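Local coordinates for protein anti-sigma-I factor RsgI3 (Clostridium thermocellum, PDB 6QE7) that binds pectin through an extracellular pair of PA14 domains and probably keeps the sigma factor SigI3 inactive until polysaccharide is sensed, at residues 17-22 and 145-150; 55-60 and 136-141; 63-68 and 90-95; 202-207 and 248-253. One frame throughout, in Å; residues are numbered along the deposited sequence.

Overall arrangement
Interactions 2 and 3 both lie in the first PA14 domain, with centres about 18 Å apart, and interaction 3 is nested along the chain inside the loop closed by interaction 2. Interaction 1 packs the connection to the second PA14 domain against the first; its centre is about 27 Å from each of those two. Interaction 4 belongs to the second domain and touches interaction 1 directly: Arg18 NE forms a salt bridge of 2.9 Å with Asp203 OD2, and Ser17 packs on Gln253. Near this junction a bound calcium ion lies about 5 Å from Gly251, and the Gln20 side chain is about 10 Å from a calcium ion. In interaction 3, the Ala90 side chain is about 9 Å from a calcium ion.

Interaction 1 (17-22 and 145-150)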
loop_
_atom_site.group_PDB
_atom_site.type_symbol
_atom_site.label_atom_id
_atom_site.label_comp_id
_atom_site.label_asym_id
_atom_site.label_seq_id
_atom_site.Cartn_x
_atom_site.Cartn_y
_atom_site.Cartn_z
ATOM N N SER A 17 1.708 -0.038 -2.630
ATOM C CA SER A 17 1.143 1.297 -2.319
ATOM C C SER A 17 2.283 2.305 -2.379
ATOM O O SER A 17 3.529 1.894 -2.406
ATOM C CB SER A 17 0.423 1.340 -0.976
ATOM O OG SER A 17 1.368 1.142 0.087
ATOM N N ARG A 18 1.903 3.570 -2.418
ATOM C CA ARG A 18 2.800 4.729 -2.667
ATOM C C ARG A 18 3.472 4.559 -4.025
ATOM O O ARG A 18 4.710 4.575 -4.127
ATOM C CB ARG A 18 3.836 4.820 -1.559
ATOM C CG ARG A 18 3.346 5.605 -0.364
ATOM C CD ARG A 18 4.479 5.615 0.616
ATOM N NE ARG A 18 4.076 6.074 1.921
ATOM C CZ ARG A 18 3.940 7.350 2.266
ATOM N NH1 ARG A 18 4.098 8.319 1.371
ATOM N NH2 ARG A 18 3.650 7.651 3.516
ATOM N N PHE A 19 2.643 4.480 -5.037
ATOM C CA PHE A 19 3.075 4.348 -6.438
ATOM C C PHE A 19 3.935 5.580 -6.776
ATOM O O PHE A 19 3.540 6.681 -6.392
ATOM C CB PHE A 19 1.859 4.194 -7.353
ATOM C CG PHE A 19 2.259 4.397 -8.788
ATOM C CD1 PHE A 19 3.039 3.448 -9.453
ATOM C CD2 PHE A 19 1.974 5.588 -9.435
ATOM C CE1 PHE A 19 3.469 3.659 -10.750
ATOM C CE2 PHE A 19 2.389 5.772 -10.758
ATOM C CZ PHE A 19 3.161 4.823 -11.387
ATOM N N GLN A 20 5.119 5.380 -7.340
ATOM C CA GLN A 20 5.995 6.495 -7.787
ATOM C C GLN A 20 6.064 6.643 -9.309
ATOM O O GLN A 20 5.797 7.717 -9.823
ATOM C CB GLN A 20 7.403 6.333 -7.220
ATOM C CG GLN A 20 8.274 7.591 -7.333
ATOM C CD GLN A 20 7.642 8.823 -6.718
ATOM O OE1 GLN A 20 6.926 8.753 -5.744
ATOM N NE2 GLN A 20 7.830 9.948 -7.350
ATOM N N PHE A 21 6.483 5.652 -10.055
ATOM C CA PHE A 21 6.649 5.855 -11.510
ATOM C C PHE A 21 6.499 4.480 -12.172
ATOM O O PHE A 21 6.607 3.444 -11.482
ATOM C CB PHE A 21 7.955 6.576 -11.831
ATOM C CG PHE A 21 9.187 5.724 -11.544
ATOM C CD1 PHE A 21 9.581 4.705 -12.397
ATOM C CD2 PHE A 21 9.881 5.856 -10.366
ATOM C CE1 PHE A 21 10.667 3.889 -12.105
ATOM C CE2 PHE A 21 10.957 5.039 -10.060
ATOM C CZ PHE A 21 11.335 4.035 -10.913
ATOM N N VAL A 22 6.132 4.499 -13.441
ATOM C CA VAL A 22 6.213 3.308 -14.323
ATOM C C VAL A 22 7.375 3.507 -15.311
ATOM O O VAL A 22 7.638 4.648 -15.713
ATOM C CB VAL A 22 4.859 3.100 -15.013
ATOM C CG1 VAL A 22 4.530 4.238 -15.972
ATOM C CG2 VAL A 22 4.768 1.781 -15.716
ATOM N N PRO A 145 -4.421 0.290 -18.300
ATOM C CA PRO A 145 -4.541 1.285 -17.241
ATOM C C PRO A 145 -3.221 1.404 -16.454
ATOM O O PRO A 145 -2.782 0.404 -15.887
ATOM C CB PRO A 145 -5.706 0.746 -16.380
ATOM C CG PRO A 145 -6.381 -0.334 -17.223
ATOM C CD PRO A 145 -5.274 -0.892 -18.096
ATOM N N LEU A 146 -2.607 2.593 -16.466
ATOM C CA LEU A 146 -1.520 2.977 -15.518
ATOM C C LEU A 146 -2.024 2.822 -14.083
ATOM O O LEU A 146 -3.219 2.862 -13.805
ATOM C CB LEU A 146 -1.065 4.425 -15.777
ATOM C CG LEU A 146 -0.248 4.675 -17.049
ATOM C CD1 LEU A 146 0.492 6.023 -17.002
ATOM C CD2 LEU A 146 0.738 3.536 -17.295
ATOM N N PRO A 147 -1.140 2.590 -13.101
ATOM C CA PRO A 147 -1.545 2.706 -11.692
ATOM C C PRO A 147 -1.928 4.170 -11.376
ATOM O O PRO A 147 -1.375 5.068 -12.048
ATOM C CB PRO A 147 -0.292 2.235 -10.907
ATOM C CG PRO A 147 0.584 1.515 -11.939
ATOM C CD PRO A 147 0.266 2.177 -13.275
ATOM N N GLN A 148 -2.828 4.414 -10.406
ATOM C CA GLN A 148 -3.138 5.803 -9.924
ATOM C C GLN A 148 -2.468 6.086 -8.573
ATOM O O GLN A 148 -2.644 5.291 -7.621
ATOM C CB GLN A 148 -4.636 6.095 -9.769
ATOM C CG GLN A 148 -5.343 6.361 -11.088
ATOM C CD GLN A 148 -5.591 5.072 -11.830
ATOM O OE1 GLN A 148 -5.783 4.013 -11.239
ATOM N NE2 GLN A 148 -5.586 5.154 -13.146
ATOM N N LYS A 149 -1.733 7.196 -8.485
ATOM C CA LYS A 149 -1.360 7.756 -7.176
ATOM C C LYS A 149 -2.669 7.896 -6.396
ATOM O O LYS A 149 -3.614 8.409 -6.928
ATOM C CB LYS A 149 -0.578 9.061 -7.314
ATOM C CG LYS A 149 0.934 8.871 -7.318
ATOM C CD LYS A 149 1.712 10.131 -6.921
ATOM C CE LYS A 149 3.216 10.059 -7.144
ATOM N NZ LYS A 149 3.584 9.655 -8.533
ATOM N N ASP A 150 -2.742 7.333 -5.201
ATOM C CA ASP A 150 -3.864 7.608 -4.279
ATOM C C ASP A 150 -3.646 9.014 -3.723
ATOM O O ASP A 150 -2.606 9.550 -3.910
ATOM C CB ASP A 150 -3.952 6.521 -3.217
ATOM C CG ASP A 150 -5.226 6.503 -2.399
ATOM O OD1 ASP A 150 -6.277 7.088 -2.812
ATOM O OD2 ASP A 150 -5.152 5.906 -1.338
#
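Phe19 to Val22 run roughly opposite to Leu146 to Lys149, the two directions 149° apart, and the backbones spread from one end to the other. The CA atoms of Phe19 and Lys149 are 5.6 Å apart, those of Val22 and Leu146 7.8 Å. Pro147 sits over one face of the Phe19 ring in a CH-pi contact, its CB 3.9 Å from the ring centroid of Phe19 and only 14° off the normal. The backbone N of Phe21 lies over the opposite face, toward the rim, so the ring is sandwiched. With its CG anti to the backbone N (chi1 166°), Phe19 turns this ring toward the connection between strands 139-141 and 154-159 of the two PA14 domains, of which 145-150 is part. Within the sheet, strand 19-25 pairs with strand 6-11, where Gln20 and Phe21 both face Tyr10 in a classic beta bulge. Tyr11 of that strand meets Phe19 edge-to-face and also touches Pro147. Lys149 passes the ring edge, its CG 4.0 Å from Phe19 CD2, then bends at its last torsion and brings NZ to Gln20 O in a weak hydrogen bond of 3.2 Å. Farther along, Val22 CG1 meets Leu146 CD2 at 4.1 Å.

Interaction 2 (55-60 and 136-141); sequences EPRYSE and SSQLYP
Where the antiparallel pair of strands 53-54 and 139-141 runs out in the first PA14 domain, Glu55 and Gln138 carry the pairing one step further with a side chain in place of a backbone group. Glu55 N donates to Gln138 O at 2.9 Å, and the Gln138 amide answers through NE2, which reaches Glu55 O at 2.8 Å. That second bond is fairly straight, 159° at the hydrogen, and Glu55 O lies in the plane of the amide. A bend at chi2 (-48°) folds the Gln138 chain back to make this possible. Ser137 OG donates to Gln138 OE1 at 3.0 Å; with both ends bonded, the rotation of the amide is fixed. Gln138 OE1 lies 3.6 Å above the guanidinium plane of Arg57, toward its rim, while Arg57 NH1 forms a salt bridge with Glu132. The Glu55 carboxylate and the Tyr140 ring are turned nearly parallel, their planes 13° apart, and Lys104 serves both, as salt-bridge partner of Glu55 OE1 and as cation-pi partner of Tyr140. Arg57 and Gln138 both rest on Trp124 of strand 119-125, and Pro56 touches Leu99 of strand 91-99, so the contact spans from one sheet to the other.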
loop_
_atom_site.group_PDB
_atom_site.type_symbol
_atom_site.label_atom_id
_atom_site.label_comp_id
_atom_site.label_asym_id
_atom_site.label_seq_id
_atom_site.Cartn_x
_atom_site.Cartn_y
_atom_site.Cartn_z
ATOM N N GLU A 55 7.532 -14.455 -24.946
ATOM C CA GLU A 55 7.414 -15.256 -26.209
ATOM C C GLU A 55 8.551 -16.256 -26.289
ATOM O O GLU A 55 9.690 -15.921 -26.588
ATOM C CB GLU A 55 7.363 -14.373 -27.434
ATOM C CG GLU A 55 7.605 -15.113 -28.738
ATOM C CD GLU A 55 7.173 -14.307 -29.948
ATOM O OE1 GLU A 55 6.406 -13.318 -29.747
ATOM O OE2 GLU A 55 7.598 -14.658 -31.087
ATOM N N PRO A 56 8.333 -17.526 -25.919
ATOM C CA PRO A 56 9.418 -18.481 -26.004
ATOM C C PRO A 56 9.828 -18.682 -27.483
ATOM O O PRO A 56 9.042 -18.403 -28.416
ATOM C CB PRO A 56 8.825 -19.760 -25.397
ATOM C CG PRO A 56 7.350 -19.592 -25.643
ATOM C CD PRO A 56 7.051 -18.127 -25.504
ATOM N N ARG A 57 11.082 -19.096 -27.685
ATOM C CA ARG A 57 11.577 -19.351 -29.072
ATOM C C ARG A 57 11.184 -20.782 -29.503
ATOM O O ARG A 57 10.972 -20.958 -30.725
ATOM C CB ARG A 57 13.097 -19.174 -29.130
ATOM C CG ARG A 57 13.632 -17.808 -28.709
ATOM C CD ARG A 57 15.093 -18.007 -28.322
ATOM N NE ARG A 57 15.889 -16.794 -28.419
ATOM C CZ ARG A 57 16.498 -16.174 -27.387
ATOM N NH1 ARG A 57 16.433 -16.662 -26.152
ATOM N NH2 ARG A 57 17.193 -15.063 -27.602
ATOM N N TYR A 58 11.118 -21.739 -28.547
ATOM C CA TYR A 58 10.924 -23.198 -28.752
ATOM C C TYR A 58 9.625 -23.720 -28.102
ATOM O O TYR A 58 9.184 -23.149 -27.081
ATOM C CB TYR A 58 12.135 -23.885 -28.160
ATOM C CG TYR A 58 13.464 -23.280 -28.551
ATOM C CD1 TYR A 58 13.913 -23.259 -29.865
ATOM C CD2 TYR A 58 14.302 -22.756 -27.581
ATOM C CE1 TYR A 58 15.146 -22.716 -30.197
ATOM C CE2 TYR A 58 15.551 -22.248 -27.891
ATOM C CZ TYR A 58 15.974 -22.226 -29.208
ATOM O OH TYR A 58 17.202 -21.682 -29.457
ATOM N N SER A 59 8.960 -24.740 -28.685
ATOM C CA SER A 59 7.823 -25.474 -28.035
ATOM C C SER A 59 8.441 -26.522 -27.096
ATOM O O SER A 59 8.843 -27.585 -27.588
ATOM C CB SER A 59 6.899 -26.121 -29.012
ATOM O OG SER A 59 6.250 -25.138 -29.800
ATOM N N GLU A 60 8.604 -26.218 -25.807
ATOM C CA GLU A 60 9.381 -27.082 -24.866
ATOM C C GLU A 60 8.927 -26.889 -23.414
ATOM O O GLU A 60 8.085 -26.006 -23.137
ATOM C CB GLU A 60 10.891 -26.813 -24.925
ATOM C CG GLU A 60 11.414 -26.795 -26.338
ATOM C CD GLU A 60 12.912 -26.841 -26.519
ATOM O OE1 GLU A 60 13.721 -26.751 -25.525
ATOM O OE2 GLU A 60 13.273 -27.034 -27.683
ATOM N N SER A 136 15.137 -8.876 -23.958
ATOM C CA SER A 136 14.114 -7.869 -24.302
ATOM C C SER A 136 13.425 -8.278 -25.578
ATOM O O SER A 136 12.275 -7.892 -25.748
ATOM C CB SER A 136 14.658 -6.463 -24.457
ATOM O OG SER A 136 15.739 -6.433 -25.359
ATOM N N SER A 137 14.122 -8.983 -26.453
ATOM C CA SER A 137 13.579 -9.428 -27.779
ATOM C C SER A 137 12.385 -10.338 -27.546
ATOM O O SER A 137 11.524 -10.318 -28.396
ATOM C CB SER A 137 14.597 -10.166 -28.611
ATOM O OG SER A 137 15.234 -11.159 -27.822
ATOM N N GLN A 138 12.330 -11.057 -26.414
ATOM C CA GLN A 138 11.201 -11.992 -26.111
ATOM C C GLN A 138 10.171 -11.401 -25.136
ATOM O O GLN A 138 9.345 -12.185 -24.637
ATOM C CB GLN A 138 11.737 -13.265 -25.459
ATOM C CG GLN A 138 12.950 -13.888 -26.132
ATOM C CD GLN A 138 12.786 -14.028 -27.617
ATOM O OE1 GLN A 138 13.662 -13.626 -28.380
ATOM N NE2 GLN A 138 11.632 -14.521 -28.035
ATOM N N LEU A 139 10.212 -10.108 -24.833
ATOM C CA LEU A 139 9.333 -9.503 -23.793
ATOM C C LEU A 139 8.632 -8.267 -24.337
ATOM O O LEU A 139 9.309 -7.390 -24.909
ATOM C CB LEU A 139 10.139 -9.139 -22.540
ATOM C CG LEU A 139 10.871 -10.257 -21.814
ATOM C CD1 LEU A 139 11.897 -9.652 -20.875
ATOM C CD2 LEU A 139 9.949 -11.174 -21.023
ATOM N N TYR A 140 7.331 -8.172 -24.089
ATOM C CA TYR A 140 6.433 -7.123 -24.628
ATOM C C TYR A 140 5.740 -6.465 -23.453
ATOM O O TYR A 140 5.078 -7.145 -22.687
ATOM C CB TYR A 140 5.373 -7.726 -25.566
ATOM C CG TYR A 140 5.982 -8.433 -26.751
ATOM C CD1 TYR A 140 6.574 -9.684 -26.604
ATOM C CD2 TYR A 140 6.050 -7.784 -27.984
ATOM C CE1 TYR A 140 7.197 -10.308 -27.678
ATOM C CE2 TYR A 140 6.662 -8.393 -29.064
ATOM C CZ TYR A 140 7.223 -9.650 -28.910
ATOM O OH TYR A 140 7.827 -10.195 -29.992
ATOM N N PRO A 141 5.874 -5.145 -23.281
ATOM C CA PRO A 141 5.371 -4.507 -22.079
ATOM C C PRO A 141 3.864 -4.480 -22.152
ATOM O O PRO A 141 3.352 -4.478 -23.221
ATOM C CB PRO A 141 5.954 -3.082 -22.094
ATOM C CG PRO A 141 6.387 -2.866 -23.543
ATOM C CD PRO A 141 6.685 -4.242 -24.120
#

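Interaction 3 (63-68 and 90-95); sequences TFYTVT and ATEHSE
The side chains of Tyr65 and Glu92 run side by side, pointing the same way, with ring and carboxylate planes 46° apart. Glu92 OE2 comes obliquely to Tyr65 CD2 at 3.7 Å, and Ser94 CB is equally near that carbon. Thr63 CG2 sits over one face of the ring, toward its rim. Glu92 gets there because CG is anti to the backbone N (chi1 -177°) and the chain continues extended; on its other flank, OE2 is 3.8 Å from Val67 CG2. Beneath these groups, strands 60-69 and 91-99 form an antiparallel pair in the five-stranded sheet of the first PA14 domain. Phe64 with Glu95 and Thr66 with His93 are hydrogen-bonded pairs, Thr66 N to His93 O being 3.0 Å; Thr68 N to Thr91 O is weak. On the opposite face, Phe64 and Thr66 pack on strand 72-76, and His93 on strand 79-84. A water there donates to Thr68 OG1 at 2.7 Å and to Thr91 O, and also bonds Thr66 OG1, so these polar atoms are satisfied. Thr68 OG1 also bonds Asp70 O, of a calcium-site residue. Lys131, in cation-pi contact with the Tyr65 ring, salt-bridges Glu92 OE2, a pairing that would probably favour the charged carboxylate.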
loop_
_atom_site.group_PDB
_atom_site.type_symbol
_atom_site.label_atom_id
_atom_site.label_comp_id
_atom_site.label_asym_id
_atom_site.label_seq_id
_atom_site.Cartn_x
_atom_site.Cartn_y
_atom_site.Cartn_z
ATOM N N THR A 63 11.854 -23.904 -17.854
ATOM C CA THR A 63 12.091 -23.565 -16.438
ATOM C C THR A 63 12.204 -22.036 -16.384
ATOM O O THR A 63 12.997 -21.487 -17.179
ATOM C CB THR A 63 13.289 -24.342 -15.882
ATOM O OG1 THR A 63 13.055 -25.732 -16.126
ATOM C CG2 THR A 63 13.570 -24.073 -14.408
ATOM N N PHE A 64 11.377 -21.364 -15.568
ATOM C CA PHE A 64 11.582 -19.960 -15.117
ATOM C C PHE A 64 12.294 -19.977 -13.770
ATOM O O PHE A 64 12.071 -20.867 -12.857
ATOM C CB PHE A 64 10.266 -19.205 -14.997
ATOM C CG PHE A 64 9.702 -18.975 -16.338
ATOM C CD1 PHE A 64 9.079 -20.009 -17.014
ATOM C CD2 PHE A 64 9.912 -17.793 -16.991
ATOM C CE1 PHE A 64 8.569 -19.804 -18.280
ATOM C CE2 PHE A 64 9.370 -17.584 -18.243
ATOM C CZ PHE A 64 8.716 -18.593 -18.891
ATOM N N TYR A 65 13.254 -19.069 -13.666
ATOM C CA TYR A 65 14.018 -18.838 -12.416
ATOM C C TYR A 65 13.932 -17.347 -12.056
ATOM O O TYR A 65 14.043 -16.486 -12.940
ATOM C CB TYR A 65 15.504 -19.156 -12.534
ATOM C CG TYR A 65 15.880 -20.383 -13.327
ATOM C CD1 TYR A 65 15.709 -20.451 -14.713
ATOM C CD2 TYR A 65 16.417 -21.481 -12.677
ATOM C CE1 TYR A 65 16.112 -21.583 -15.418
ATOM C CE2 TYR A 65 16.799 -22.619 -13.371
ATOM C CZ TYR A 65 16.642 -22.670 -14.745
ATOM O OH TYR A 65 16.998 -23.841 -15.382
ATOM N N THR A 66 13.814 -17.097 -10.754
ATOM C CA THR A 66 13.897 -15.772 -10.116
ATOM C C THR A 66 15.066 -15.862 -9.152
ATOM O O THR A 66 15.243 -16.875 -8.516
ATOM C CB THR A 66 12.578 -15.392 -9.438
ATOM O OG1 THR A 66 12.306 -16.312 -8.371
ATOM C CG2 THR A 66 11.405 -15.374 -10.389
ATOM N N VAL A 67 15.908 -14.849 -9.146
ATOM C CA VAL A 67 16.889 -14.695 -8.050
ATOM C C VAL A 67 16.596 -13.311 -7.475
ATOM O O VAL A 67 16.784 -12.331 -8.210
ATOM C CB VAL A 67 18.350 -14.805 -8.562
ATOM C CG1 VAL A 67 19.321 -14.790 -7.404
ATOM C CG2 VAL A 67 18.550 -16.059 -9.376
ATOM N N THR A 68 16.163 -13.254 -6.223
ATOM C CA THR A 68 15.601 -12.043 -5.595
ATOM C C THR A 68 16.098 -11.941 -4.176
ATOM O O THR A 68 16.200 -12.963 -3.464
ATOM C CB THR A 68 14.079 -11.992 -5.581
ATOM O OG1 THR A 68 13.406 -13.157 -5.038
ATOM C CG2 THR A 68 13.538 -11.778 -6.969
ATOM N N ALA A 90 19.555 -13.095 -1.412
ATOM C CA ALA A 90 19.448 -13.477 -2.842
ATOM C C ALA A 90 19.347 -14.991 -2.953
ATOM O O ALA A 90 20.222 -15.703 -2.443
ATOM C CB ALA A 90 20.630 -13.016 -3.646
ATOM N N THR A 91 18.273 -15.472 -3.539
ATOM C CA THR A 91 17.945 -16.898 -3.485
ATOM C C THR A 91 17.301 -17.165 -4.818
ATOM O O THR A 91 16.442 -16.381 -5.200
ATOM C CB THR A 91 17.001 -17.281 -2.331
ATOM O OG1 THR A 91 17.604 -16.928 -1.074
ATOM C CG2 THR A 91 16.636 -18.751 -2.394
ATOM N N GLU A 92 17.691 -18.256 -5.468
ATOM C CA GLU A 92 17.050 -18.706 -6.699
ATOM C C GLU A 92 15.851 -19.571 -6.292
ATOM O O GLU A 92 16.037 -20.335 -5.387
ATOM C CB GLU A 92 18.020 -19.606 -7.463
ATOM C CG GLU A 92 17.480 -20.067 -8.798
ATOM C CD GLU A 92 18.616 -20.413 -9.762
ATOM O OE1 GLU A 92 19.286 -21.364 -9.486
ATOM O OE2 GLU A 92 18.887 -19.649 -10.686
ATOM N N HIS A 93 14.763 -19.515 -7.061
ATOM C CA HIS A 93 13.555 -20.374 -6.981
ATOM C C HIS A 93 13.179 -20.581 -8.426
ATOM O O HIS A 93 13.564 -19.728 -9.263
ATOM C CB HIS A 93 12.366 -19.698 -6.243
ATOM C CG HIS A 93 12.682 -19.308 -4.834
ATOM N ND1 HIS A 93 13.007 -20.246 -3.856
ATOM C CD2 HIS A 93 12.751 -18.094 -4.221
ATOM C CE1 HIS A 93 13.268 -19.625 -2.716
ATOM N NE2 HIS A 93 13.075 -18.297 -2.908
ATOM N N SER A 94 12.512 -21.672 -8.734
ATOM C CA SER A 94 12.235 -21.983 -10.143
ATOM C C SER A 94 11.011 -22.883 -10.231
ATOM O O SER A 94 10.778 -23.566 -9.242
ATOM C CB SER A 94 13.441 -22.672 -10.731
ATOM O OG SER A 94 13.760 -23.883 -10.005
ATOM N N GLU A 95 10.383 -22.964 -11.413
ATOM C CA GLU A 95 9.301 -23.910 -11.724
ATOM C C GLU A 95 9.232 -24.086 -13.220
ATOM O O GLU A 95 9.812 -23.274 -13.951
ATOM C CB GLU A 95 7.919 -23.438 -11.213
ATOM C CG GLU A 95 7.421 -24.290 -10.022
ATOM C CD GLU A 95 7.265 -25.824 -10.174
ATOM O OE1 GLU A 95 7.140 -26.344 -11.371
ATOM O OE2 GLU A 95 7.259 -26.535 -9.101
HETATM O O HOH W 1 13.730 -15.564 -6.122
#

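Interaction 4 (202-207 and 248-253); sequences IDTRYT and LKAGRQ
Thr207 OG1 takes the backbone N-H of Ala250 at 2.8 Å, with an angle of 156° at the hydrogen, and is bonded as well to a water that donates to Ala250 O. OG1 stands anti to its own carbonyl carbon (chi1 -65°), which carries it over to the turn at 249-250. Ala250 CB fills the bend of the other loop, 3.5 Å from Arg205 O. Thr204 works with both branches: OG1 is turned back to donate to Tyr206 O at 2.7 Å, from above the carbonyl plane, and CG2 packs on Leu248 CD1 at 3.7 Å. The two loops follow strands 193-202 and 240-248 and close one end of the beta sandwich of the second PA14 domain, where it meets the first domain. Water fills in between the backbones. One molecule accepts from Thr204 N at 2.9 Å and donates to both Lys249 O and Arg252 O; another donates to Thr204 O and accepts from Gly251 N. Gly251 has a positive phi (95°), in a backbone conformation where a CB would jam against the preceding carbonyl O. Asp203 CB rests on Arg252 O at 3.2 Å. The carboxylate of Asp203 is taken up by Asn13 of the first domain and by Asn287, besides Arg18, and Gln253 N donates to Asp15.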
loop_
_atom_site.group_PDB
_atom_site.type_symbol
_atom_site.label_atom_id
_atom_site.label_comp_id
_atom_site.label_asym_id
_atom_site.label_seq_id
_atom_site.Cartn_x
_atom_site.Cartn_y
_atom_site.Cartn_z
ATOM N N ILE A 202 -3.456 3.967 6.363
ATOM C CA ILE A 202 -2.348 4.565 7.140
ATOM C C ILE A 202 -1.068 3.711 6.992
ATOM O O ILE A 202 -1.204 2.496 6.759
ATOM C CB ILE A 202 -2.820 4.729 8.578
ATOM C CG1 ILE A 202 -1.895 5.671 9.333
ATOM C CG2 ILE A 202 -3.068 3.424 9.333
ATOM C CD1 ILE A 202 -2.374 5.994 10.710
ATOM N N ASP A 203 0.112 4.356 6.952
ATOM C CA ASP A 203 1.419 3.679 7.085
ATOM C C ASP A 203 2.263 4.499 8.035
ATOM O O ASP A 203 1.909 5.641 8.414
ATOM C CB ASP A 203 2.143 3.396 5.763
ATOM C CG ASP A 203 2.451 4.611 4.919
ATOM O OD1 ASP A 203 2.437 5.737 5.462
ATOM O OD2 ASP A 203 2.531 4.434 3.674
ATOM N N THR A 204 3.237 3.819 8.545
ATOM C CA THR A 204 4.018 4.256 9.723
ATOM C C THR A 204 5.428 4.516 9.229
ATOM O O THR A 204 5.805 3.946 8.199
ATOM C CB THR A 204 4.030 3.208 10.828
ATOM O OG1 THR A 204 4.769 2.068 10.358
ATOM C CG2 THR A 204 2.638 2.786 11.230
ATOM N N ARG A 205 6.203 5.209 10.038
ATOM C CA ARG A 205 7.657 5.390 9.821
ATOM C C ARG A 205 8.393 4.171 10.401
ATOM O O ARG A 205 9.487 3.884 9.948
ATOM C CB ARG A 205 8.103 6.706 10.478
ATOM C CG ARG A 205 7.705 7.966 9.723
ATOM C CD ARG A 205 8.216 9.279 10.369
ATOM N NE ARG A 205 9.676 9.174 10.509
ATOM C CZ ARG A 205 10.560 9.383 9.553
ATOM N NH1 ARG A 205 10.165 9.797 8.364
ATOM N NH2 ARG A 205 11.838 9.207 9.804
ATOM N N TYR A 206 7.886 3.532 11.452
ATOM C CA TYR A 206 8.687 2.553 12.228
ATOM C C TYR A 206 7.886 1.282 12.323
ATOM O O TYR A 206 6.620 1.349 12.260
ATOM C CB TYR A 206 9.029 3.094 13.616
ATOM C CG TYR A 206 9.641 4.467 13.528
ATOM C CD1 TYR A 206 10.924 4.665 13.047
ATOM C CD2 TYR A 206 8.908 5.580 13.898
ATOM C CE1 TYR A 206 11.453 5.949 12.909
ATOM C CE2 TYR A 206 9.392 6.862 13.737
ATOM C CZ TYR A 206 10.681 7.049 13.251
ATOM O OH TYR A 206 11.149 8.321 13.149
ATOM N N THR A 207 8.629 0.204 12.464
ATOM C CA THR A 207 8.137 -1.135 12.837
ATOM C C THR A 207 8.189 -1.195 14.368
ATOM O O THR A 207 9.288 -1.164 14.883
ATOM C CB THR A 207 8.949 -2.219 12.102
ATOM O OG1 THR A 207 8.653 -2.041 10.735
ATOM C CG2 THR A 207 8.576 -3.648 12.418
ATOM N N LEU A 248 2.564 -2.427 14.368
ATOM C CA LEU A 248 2.500 -2.204 12.915
ATOM C C LEU A 248 3.902 -2.285 12.332
ATOM O O LEU A 248 4.897 -2.032 13.021
ATOM C CB LEU A 248 1.882 -0.853 12.615
ATOM C CG LEU A 248 0.503 -0.635 13.222
ATOM C CD1 LEU A 248 0.122 0.829 13.147
ATOM C CD2 LEU A 248 -0.569 -1.516 12.554
ATOM N N LYS A 249 3.968 -2.625 11.067
ATOM C CA LYS A 249 5.256 -2.638 10.363
ATOM C C LYS A 249 5.364 -1.376 9.499
ATOM O O LYS A 249 4.408 -1.015 8.820
ATOM C CB LYS A 249 5.350 -3.935 9.572
ATOM C CG LYS A 249 5.368 -5.233 10.390
ATOM C CD LYS A 249 5.476 -6.456 9.451
ATOM C CE LYS A 249 5.468 -7.813 10.124
ATOM N NZ LYS A 249 5.247 -8.893 9.121
ATOM N N ALA A 250 6.536 -0.769 9.425
ATOM C CA ALA A 250 6.820 0.278 8.418
ATOM C C ALA A 250 6.770 -0.356 7.035
ATOM O O ALA A 250 7.092 -1.544 6.878
ATOM C CB ALA A 250 8.159 0.892 8.686
ATOM N N GLY A 251 6.412 0.433 6.066
ATOM C CA GLY A 251 6.570 0.081 4.661
ATOM C C GLY A 251 5.319 -0.527 4.087
ATOM O O GLY A 251 5.436 -1.069 3.011
ATOM N N ARG A 252 4.201 -0.584 4.814
ATOM C CA ARG A 252 2.938 -1.121 4.258
ATOM C C ARG A 252 1.740 -0.334 4.813
ATOM O O ARG A 252 1.892 0.210 5.826
ATOM C CB ARG A 252 2.789 -2.624 4.528
ATOM C CG ARG A 252 2.983 -3.053 5.975
ATOM C CD ARG A 252 2.235 -4.330 6.297
ATOM N NE ARG A 252 0.770 -4.177 6.168
ATOM C CZ ARG A 252 -0.150 -5.142 6.385
ATOM N NH1 ARG A 252 0.192 -6.374 6.755
ATOM N NH2 ARG A 252 -1.431 -4.871 6.203
ATOM N N GLN A 253 0.594 -0.379 4.129
ATOM C CA GLN A 253 -0.666 0.306 4.435
ATOM C C GLN A 253 -1.480 -0.632 5.303
ATOM O O GLN A 253 -1.398 -1.868 5.098
ATOM C CB GLN A 253 -1.421 0.618 3.146
ATOM C CG GLN A 253 -0.858 1.770 2.337
ATOM C CD GLN A 253 -1.827 2.030 1.222
ATOM O OE1 GLN A 253 -2.575 1.138 0.722
ATOM N NE2 GLN A 253 -1.885 3.287 0.897
HETATM O O HOH W 2 3.066 0.997 7.867
HETATM O O HOH W 3 5.754 3.280 5.720
HETATM O O HOH W 4 9.013 -2.728 7.869
#